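PDB 2W9X: acetylxylan esterase / glucomannan deacetylase from Cellvibrio japonicus, which removes acetyl groups from the plant cell wall polysaccharides xylan and glucomannan, with a large preference for glucomannan. Local coordinates for residues Asn195-Phe200 / Leu216-Tyr221; Gly201-Tyr206 / Val270-Lys275. One frame throughout, in Å; residues are numbered along the deposited sequence.

Interaction 1. Residues Asn195-Phe200 / Leu216-Tyr221; sequences NASSGF and LSLYPY
Phe200 and Leu218 meet where the loop leaving edge strand 191-196 of the parallel sheet in this SGNH/GDSL-type hydrolase domain faces the short helix 215-218. The contact is chiefly apolar. Methyl CD1 of Leu218 sits over the centre of the Phe200 ring, 3.5 Å from the ring centroid and 7° off its normal, a CH-pi contact in which all six ring carbons lie at similar distances from the one methyl. Leucine suits the place because its branched end presents a single methyl to a flat aromatic face; the same CD1 passes Ser197 CB at 4.4 Å. A looser van der Waals touch joins the strand end to the ring of Tyr219, whose CE1 lies 4.1 Å from both CB and ND2 of Asn195. With CG anti to the backbone N (chi1 -177°), that ring reaches back to the strand, its plane 81° from the Asn195 amide.

The polar ends are held from outside: Tyr219 OH and Asn195 ND2 both bond to OE2 of Glu146, so one carboxylate oxygen ties the two segments together, while Ser197 OG pairs with Gln118. Between Ser197 and Phe200 a type II turn carries Gly199, by similarity a transition-state stabiliser of the oxyanion hole. Glycine fits the positive phi of this turn position, and its N makes a weak hydrogen bond to OG of Ser151, the inferred nucleophile.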
ATOM      1  N   ASN B 195      12.050 -17.438  -3.265  1.00 37.71           N
ATOM      2  CA  ASN B 195      13.253 -17.422  -2.454  1.00 37.45           C
ATOM      3  C   ASN B 195      12.883 -17.324  -0.982  1.00 37.61           C
ATOM      4  O   ASN B 195      12.890 -16.251  -0.375  1.00 37.82           O
ATOM      5  CB  ASN B 195      14.164 -16.297  -2.927  1.00 37.01           C
ATOM      6  CG  ASN B 195      14.602 -16.501  -4.357  1.00 38.12           C
ATOM      7  OD1 ASN B 195      14.924 -17.629  -4.760  1.00 37.77           O
ATOM      8  ND2 ASN B 195      14.590 -15.432  -5.145  1.00 39.94           N
ATOM      9  N   ALA B 196      12.521 -18.476  -0.437  1.00 37.75           N
ATOM     10  CA  ALA B 196      12.069 -18.596   0.930  1.00 37.83           C
ATOM     11  C   ALA B 196      12.764 -19.778   1.588  1.00 37.79           C
ATOM     12  O   ALA B 196      13.130 -20.727   0.924  1.00 36.87           O
ATOM     13  CB  ALA B 196      10.547 -18.796   0.964  1.00 37.30           C
ATOM     14  N   SER B 197      12.898 -19.727   2.908  1.00 37.50           N
ATOM     15  CA  SER B 197      13.511 -20.806   3.656  1.00 37.33           C
ATOM     16  C   SER B 197      12.865 -20.809   5.021  1.00 36.85           C
ATOM     17  O   SER B 197      12.710 -19.748   5.618  1.00 36.11           O
ATOM     18  CB  SER B 197      15.027 -20.556   3.781  1.00 37.25           C
ATOM     19  OG  SER B 197      15.680 -21.687   4.321  1.00 38.50           O
ATOM     20  N   SER B 198      12.468 -21.990   5.496  1.00 36.64           N
ATOM     21  CA  SER B 198      11.684 -22.120   6.722  1.00 36.45           C
ATOM     22  C   SER B 198      12.449 -21.744   7.986  1.00 36.55           C
ATOM     23  O   SER B 198      13.593 -22.143   8.160  1.00 36.35           O
ATOM     24  CB  SER B 198      11.134 -23.550   6.874  1.00 36.26           C
ATOM     25  OG  SER B 198      10.220 -23.869   5.845  1.00 35.63           O
ATOM     26  N   GLY B 199      11.792 -20.997   8.873  1.00 36.81           N
ATOM     27  CA  GLY B 199      12.376 -20.630  10.165  1.00 36.90           C
ATOM     28  C   GLY B 199      13.106 -19.294  10.183  1.00 36.84           C
ATOM     29  O   GLY B 199      13.495 -18.808  11.254  1.00 36.53           O
ATOM     30  N   PHE B 200      13.271 -18.677   9.015  1.00 37.07           N
ATOM     31  CA  PHE B 200      14.161 -17.505   8.910  1.00 36.55           C
ATOM     32  C   PHE B 200      13.403 -16.171   9.001  1.00 36.50           C
ATOM     33  O   PHE B 200      12.223 -16.080   8.641  1.00 35.99           O
ATOM     34  CB  PHE B 200      15.060 -17.566   7.653  1.00 36.41           C
ATOM     35  CG  PHE B 200      16.190 -18.580   7.752  1.00 37.72           C
ATOM     36  CD1 PHE B 200      17.398 -18.244   8.359  1.00 36.56           C
ATOM     37  CD2 PHE B 200      16.029 -19.885   7.237  1.00 36.71           C
ATOM     38  CE1 PHE B 200      18.444 -19.182   8.465  1.00 37.16           C
ATOM     39  CE2 PHE B 200      17.050 -20.827   7.334  1.00 36.41           C
ATOM     40  CZ  PHE B 200      18.271 -20.476   7.945  1.00 37.06           C
ATOM     41  N   LEU B 216      17.990 -12.721   4.969  1.00 39.15           N
ATOM     42  CA  LEU B 216      18.766 -11.708   4.264  1.00 39.65           C
ATOM     43  C   LEU B 216      20.208 -12.159   3.909  1.00 39.17           C
ATOM     44  O   LEU B 216      20.706 -11.821   2.842  1.00 38.97           O
ATOM     45  CB  LEU B 216      18.765 -10.384   5.064  1.00 40.44           C
ATOM     46  CG  LEU B 216      17.559  -9.436   4.826  1.00 40.49           C
ATOM     47  CD1 LEU B 216      16.327 -10.113   4.426  1.00 38.55           C
ATOM     48  CD2 LEU B 216      17.293  -8.463   5.966  1.00 40.40           C
ATOM     49  N   SER B 217      20.845 -12.933   4.783  1.00 38.45           N
ATOM     50  CA  SER B 217      22.224 -13.388   4.536  1.00 38.57           C
ATOM     51  C   SER B 217      22.263 -14.567   3.560  1.00 38.18           C
ATOM     52  O   SER B 217      23.250 -14.774   2.873  1.00 37.11           O
ATOM     53  CB  SER B 217      22.944 -13.737   5.849  1.00 38.64           C
ATOM     54  OG  SER B 217      22.372 -14.892   6.431  1.00 38.74           O
ATOM     55  N   LEU B 218      21.163 -15.315   3.491  1.00 38.29           N
ATOM     56  CA  LEU B 218      21.026 -16.429   2.563  1.00 39.00           C
ATOM     57  C   LEU B 218      20.649 -15.929   1.186  1.00 39.30           C
ATOM     58  O   LEU B 218      21.003 -16.535   0.174  1.00 39.38           O
ATOM     59  CB  LEU B 218      19.932 -17.383   3.038  1.00 38.80           C
ATOM     60  CG  LEU B 218      20.165 -18.118   4.365  1.00 39.63           C
ATOM     61  CD1 LEU B 218      18.839 -18.677   4.843  1.00 41.34           C
ATOM     62  CD2 LEU B 218      21.179 -19.225   4.196  1.00 41.95           C
ATOM     63  N   TYR B 219      19.926 -14.811   1.174  1.00 39.67           N
ATOM     64  CA  TYR B 219      19.283 -14.283  -0.023  1.00 39.43           C
ATOM     65  C   TYR B 219      20.199 -14.049  -1.237  1.00 39.66           C
ATOM     66  O   TYR B 219      19.758 -14.263  -2.359  1.00 40.18           O
ATOM     67  CB  TYR B 219      18.461 -13.022   0.295  1.00 38.51           C
ATOM     68  CG  TYR B 219      17.731 -12.529  -0.934  1.00 39.11           C
ATOM     69  CD1 TYR B 219      16.476 -13.060  -1.297  1.00 37.75           C
ATOM     70  CD2 TYR B 219      18.309 -11.562  -1.760  1.00 39.37           C
ATOM     71  CE1 TYR B 219      15.830 -12.633  -2.450  1.00 36.35           C
ATOM     72  CE2 TYR B 219      17.663 -11.124  -2.909  1.00 39.65           C
ATOM     73  CZ  TYR B 219      16.426 -11.672  -3.246  1.00 37.32           C
ATOM     74  OH  TYR B 219      15.815 -11.221  -4.393  1.00 38.17           O
ATOM     75  N   PRO B 220      21.456 -13.595  -1.032  1.00 40.24           N
ATOM     76  CA  PRO B 220      22.278 -13.294  -2.212  1.00 40.74           C
ATOM     77  C   PRO B 220      22.721 -14.501  -3.046  1.00 40.83           C
ATOM     78  O   PRO B 220      23.239 -14.316  -4.138  1.00 40.71           O
ATOM     79  CB  PRO B 220      23.519 -12.613  -1.609  1.00 40.55           C
ATOM     80  CG  PRO B 220      23.083 -12.157  -0.246  1.00 41.08           C
ATOM     81  CD  PRO B 220      22.188 -13.266   0.203  1.00 39.84           C
ATOM     82  N   TYR B 221      22.514 -15.713  -2.542  1.00 41.11           N
ATOM     83  CA  TYR B 221      23.145 -16.885  -3.140  1.00 41.63           C
ATOM     84  C   TYR B 221      22.206 -17.770  -3.949  1.00 42.01           C
ATOM     85  O   TYR B 221      21.041 -17.956  -3.597  1.00 41.56           O
ATOM     86  CB  TYR B 221      23.918 -17.685  -2.084  1.00 41.59           C
ATOM     87  CG  TYR B 221      24.964 -16.839  -1.397  1.00 41.94           C
ATOM     88  CD1 TYR B 221      26.189 -16.561  -2.022  1.00 41.96           C
ATOM     89  CD2 TYR B 221      24.720 -16.280  -0.141  1.00 42.11           C
ATOM     90  CE1 TYR B 221      27.148 -15.761  -1.403  1.00 42.41           C
ATOM     91  CE2 TYR B 221      25.674 -15.479   0.488  1.00 42.94           C
ATOM     92  CZ  TYR B 221      26.885 -15.226  -0.146  1.00 42.67           C
ATOM     93  OH  TYR B 221      27.826 -14.442   0.481  1.00 42.72           O
TER

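Interaction 2. Residues Gly201-Tyr206 / Val270-Lys275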
ATOM      1  N   GLY B 201      14.096 -15.148   9.501  1.00 36.80           N
ATOM      2  CA  GLY B 201      13.518 -13.810   9.645  1.00 36.58           C
ATOM      3  C   GLY B 201      14.374 -12.741   8.977  1.00 36.48           C
ATOM      4  O   GLY B 201      15.364 -13.054   8.323  1.00 36.50           O
ATOM      5  N   ILE B 202      13.969 -11.481   9.125  1.00 36.10           N
ATOM      6  CA  ILE B 202      14.797 -10.314   8.716  1.00 35.46           C
ATOM      7  C   ILE B 202      16.154 -10.261   9.428  1.00 35.77           C
ATOM      8  O   ILE B 202      17.202 -10.119   8.775  1.00 34.42           O
ATOM      9  CB  ILE B 202      14.024  -8.969   8.939  1.00 34.62           C
ATOM     10  CG1 ILE B 202      12.803  -8.893   8.014  1.00 34.09           C
ATOM     11  CG2 ILE B 202      14.940  -7.727   8.800  1.00 33.98           C
ATOM     12  CD1 ILE B 202      13.108  -8.899   6.528  1.00 35.26           C
ATOM     13  N   VAL B 203      16.140 -10.352  10.764  1.00 36.36           N
ATOM     14  CA  VAL B 203      17.382 -10.345  11.558  1.00 36.84           C
ATOM     15  C   VAL B 203      17.423 -11.514  12.530  1.00 37.24           C
ATOM     16  O   VAL B 203      18.506 -11.982  12.908  1.00 36.85           O
ATOM     17  CB  VAL B 203      17.601  -9.015  12.385  1.00 37.72           C
ATOM     18  CG1 VAL B 203      17.913  -7.821  11.466  1.00 37.85           C
ATOM     19  CG2 VAL B 203      16.417  -8.713  13.320  1.00 36.35           C
ATOM     20  N   ARG B 204      16.236 -11.961  12.939  1.00 36.80           N
ATOM     21  CA  ARG B 204      16.111 -12.977  13.996  1.00 36.68           C
ATOM     22  C   ARG B 204      15.299 -14.155  13.468  1.00 36.22           C
ATOM     23  O   ARG B 204      14.249 -13.968  12.877  1.00 36.65           O
ATOM     24  CB  ARG B 204      15.467 -12.375  15.254  1.00 35.87           C
ATOM     25  CG  ARG B 204      15.356 -13.347  16.425  1.00 35.77           C
ATOM     26  CD  ARG B 204      14.774 -12.648  17.627  1.00 36.24           C
ATOM     27  NE  ARG B 204      14.798 -13.567  18.751  1.00 36.57           N
ATOM     28  CZ  ARG B 204      13.727 -14.169  19.255  1.00 37.69           C
ATOM     29  NH1 ARG B 204      12.522 -13.903  18.770  1.00 35.43           N
ATOM     30  NH2 ARG B 204      13.871 -15.027  20.272  1.00 38.93           N
ATOM     31  N   ASN B 205      15.793 -15.376  13.660  1.00 36.16           N
ATOM     32  CA  ASN B 205      15.091 -16.565  13.147  1.00 36.08           C
ATOM     33  C   ASN B 205      14.277 -17.233  14.256  1.00 35.91           C
ATOM     34  O   ASN B 205      14.360 -16.804  15.406  1.00 35.42           O
ATOM     35  CB  ASN B 205      16.119 -17.529  12.541  1.00 36.05           C
ATOM     36  CG  ASN B 205      17.059 -16.833  11.564  1.00 35.96           C
ATOM     37  OD1 ASN B 205      16.615 -16.115  10.665  1.00 35.22           O
ATOM     38  ND2 ASN B 205      18.358 -17.056  11.726  1.00 33.60           N
ATOM     39  N   TYR B 206      13.525 -18.293  13.933  1.00 36.10           N
ATOM     40  CA  TYR B 206      12.683 -18.952  14.937  1.00 36.25           C
ATOM     41  C   TYR B 206      13.398 -19.236  16.267  1.00 36.63           C
ATOM     42  O   TYR B 206      14.403 -19.953  16.305  1.00 35.51           O
ATOM     43  CB  TYR B 206      12.050 -20.252  14.435  1.00 37.18           C
ATOM     44  CG  TYR B 206      11.141 -20.827  15.493  1.00 37.84           C
ATOM     45  CD1 TYR B 206       9.944 -20.190  15.813  1.00 38.39           C
ATOM     46  CD2 TYR B 206      11.487 -21.976  16.207  1.00 38.85           C
ATOM     47  CE1 TYR B 206       9.105 -20.694  16.794  1.00 39.53           C
ATOM     48  CE2 TYR B 206      10.641 -22.490  17.196  1.00 40.08           C
ATOM     49  CZ  TYR B 206       9.461 -21.824  17.489  1.00 39.61           C
ATOM     50  OH  TYR B 206       8.596 -22.294  18.464  1.00 42.02           O
ATOM     51  N   VAL B 270      13.649  -3.196  11.871  1.00 38.28           N
ATOM     52  CA  VAL B 270      13.158  -2.138  10.982  1.00 38.41           C
ATOM     53  C   VAL B 270      14.287  -1.648  10.047  1.00 38.20           C
ATOM     54  O   VAL B 270      14.076  -1.541   8.828  1.00 38.81           O
ATOM     55  CB  VAL B 270      12.440  -0.959  11.737  1.00 38.51           C
ATOM     56  CG1 VAL B 270      12.192   0.220  10.805  1.00 37.99           C
ATOM     57  CG2 VAL B 270      11.110  -1.413  12.346  1.00 38.02           C
ATOM     58  N   ALA B 271      15.472  -1.390  10.612  1.00 37.70           N
ATOM     59  CA  ALA B 271      16.610  -0.861   9.851  1.00 37.07           C
ATOM     60  C   ALA B 271      17.026  -1.809   8.723  1.00 37.32           C
ATOM     61  O   ALA B 271      17.257  -1.383   7.601  1.00 37.01           O
ATOM     62  CB  ALA B 271      17.806  -0.566  10.775  1.00 36.75           C
ATOM     63  N   ASN B 272      17.129  -3.094   9.030  1.00 37.42           N
ATOM     64  CA  ASN B 272      17.543  -4.065   8.033  1.00 37.80           C
ATOM     65  C   ASN B 272      16.516  -4.360   6.960  1.00 37.54           C
ATOM     66  O   ASN B 272      16.873  -4.571   5.798  1.00 38.21           O
ATOM     67  CB  ASN B 272      17.996  -5.344   8.711  1.00 38.09           C
ATOM     68  CG  ASN B 272      19.412  -5.243   9.161  1.00 40.02           C
ATOM     69  OD1 ASN B 272      20.323  -5.451   8.367  1.00 43.52           O
ATOM     70  ND2 ASN B 272      19.618  -4.849  10.415  1.00 39.64           N
ATOM     71  N   TYR B 273      15.248  -4.368   7.342  1.00 37.00           N
ATOM     72  CA  TYR B 273      14.176  -4.542   6.365  1.00 36.59           C
ATOM     73  C   TYR B 273      14.197  -3.362   5.387  1.00 36.99           C
ATOM     74  O   TYR B 273      14.130  -3.560   4.176  1.00 36.58           O
ATOM     75  CB  TYR B 273      12.820  -4.633   7.064  1.00 36.25           C
ATOM     76  CG  TYR B 273      11.750  -5.413   6.322  1.00 35.43           C
ATOM     77  CD1 TYR B 273      10.715  -6.035   7.024  1.00 35.25           C
ATOM     78  CD2 TYR B 273      11.759  -5.524   4.920  1.00 36.96           C
ATOM     79  CE1 TYR B 273       9.705  -6.738   6.366  1.00 36.75           C
ATOM     80  CE2 TYR B 273      10.760  -6.239   4.245  1.00 35.95           C
ATOM     81  CZ  TYR B 273       9.739  -6.836   4.976  1.00 37.14           C
ATOM     82  OH  TYR B 273       8.752  -7.540   4.330  1.00 36.14           O
ATOM     83  N   VAL B 274      14.305  -2.139   5.918  1.00 36.74           N
ATOM     84  CA  VAL B 274      14.384  -0.943   5.064  1.00 36.75           C
ATOM     85  C   VAL B 274      15.601  -1.052   4.152  1.00 37.18           C
ATOM     86  O   VAL B 274      15.506  -0.819   2.937  1.00 37.27           O
ATOM     87  CB  VAL B 274      14.401   0.387   5.886  1.00 36.49           C
ATOM     88  CG1 VAL B 274      14.714   1.605   4.997  1.00 35.98           C
ATOM     89  CG2 VAL B 274      13.053   0.587   6.601  1.00 34.19           C
ATOM     90  N   LYS B 275      16.737  -1.440   4.736  1.00 37.60           N
ATOM     91  CA  LYS B 275      17.998  -1.572   3.986  1.00 37.92           C
ATOM     92  C   LYS B 275      17.833  -2.560   2.828  1.00 37.54           C
ATOM     93  O   LYS B 275      18.267  -2.295   1.694  1.00 37.00           O
ATOM     94  CB  LYS B 275      19.114  -2.046   4.922  1.00 37.86           C
ATOM     95  CG  LYS B 275      20.539  -1.889   4.394  1.00 41.79           C
ATOM     96  CD  LYS B 275      21.448  -2.896   5.082  1.00 45.77           C
ATOM     97  CE  LYS B 275      22.911  -2.571   4.900  1.00 50.21           C
ATOM     98  NZ  LYS B 275      23.725  -3.626   5.568  1.00 53.05           N
TER
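Ile202 lays its CD1 methyl over one face of the Tyr273 ring, 3.8 Å from the centroid and 12° off the normal, in a CH-pi contact. Its CG1 follows along the same ring, 3.7 Å from Tyr273 CD1, while the other branch, CG2, turns to the helix backbone and stops 3.7 Å from Tyr273 N. Because CG2 is anti to the backbone N and CG1 beside it (chi1 -65°), the beta-branched residue can touch ring and helix together. Next to it, Val203 CG1 packs against Asn272, 3.6 Å from ND2 and nearly as close to CB; that amide nitrogen bonds to Asp268 O, one turn earlier in helix 262-283. Tyr273 also touches Val308 of helix 300-314.

Farther out, polar bonds hold the loop in shape. Asn205 OD1 accepts Gly201 N at 2.9 Å, in the carbonyl plane and on a lone pair; glycine suits this tight bend because a CB would run into Arg204 O. Asp248 OD2 takes Ile202 N, its OD1 takes Val203 N and Arg204 N, and Arg204 forms a salt bridge with Glu257. Between the two segments, then, attachment rests on close packing of aliphatic branches against ring and helix, whereas directional bonding is spent on fixing the loop.

Overall arrangement
The first segments of interactions 1 and 2 are consecutive: 195-200 takes the chain from the end of strand 191-196, at the edge of the five-stranded parallel sheet, into the loop, and 201-206 continues it. Helix 215-218 follows, and helix 262-283 comes later, so the segments alternate along the sequence; the contact centres lie 11 Å apart. They also touch directly, with Gly199 O at 2.7 Å from Tyr206 N, a probable hydrogen bond, and Leu216 CD2 packed on Ile202 O. Thus 195-200 packs on the short helix and the following 201-206 on the long helix, with Gly199, the inferred oxyanion-hole residue, in the former near Ser151.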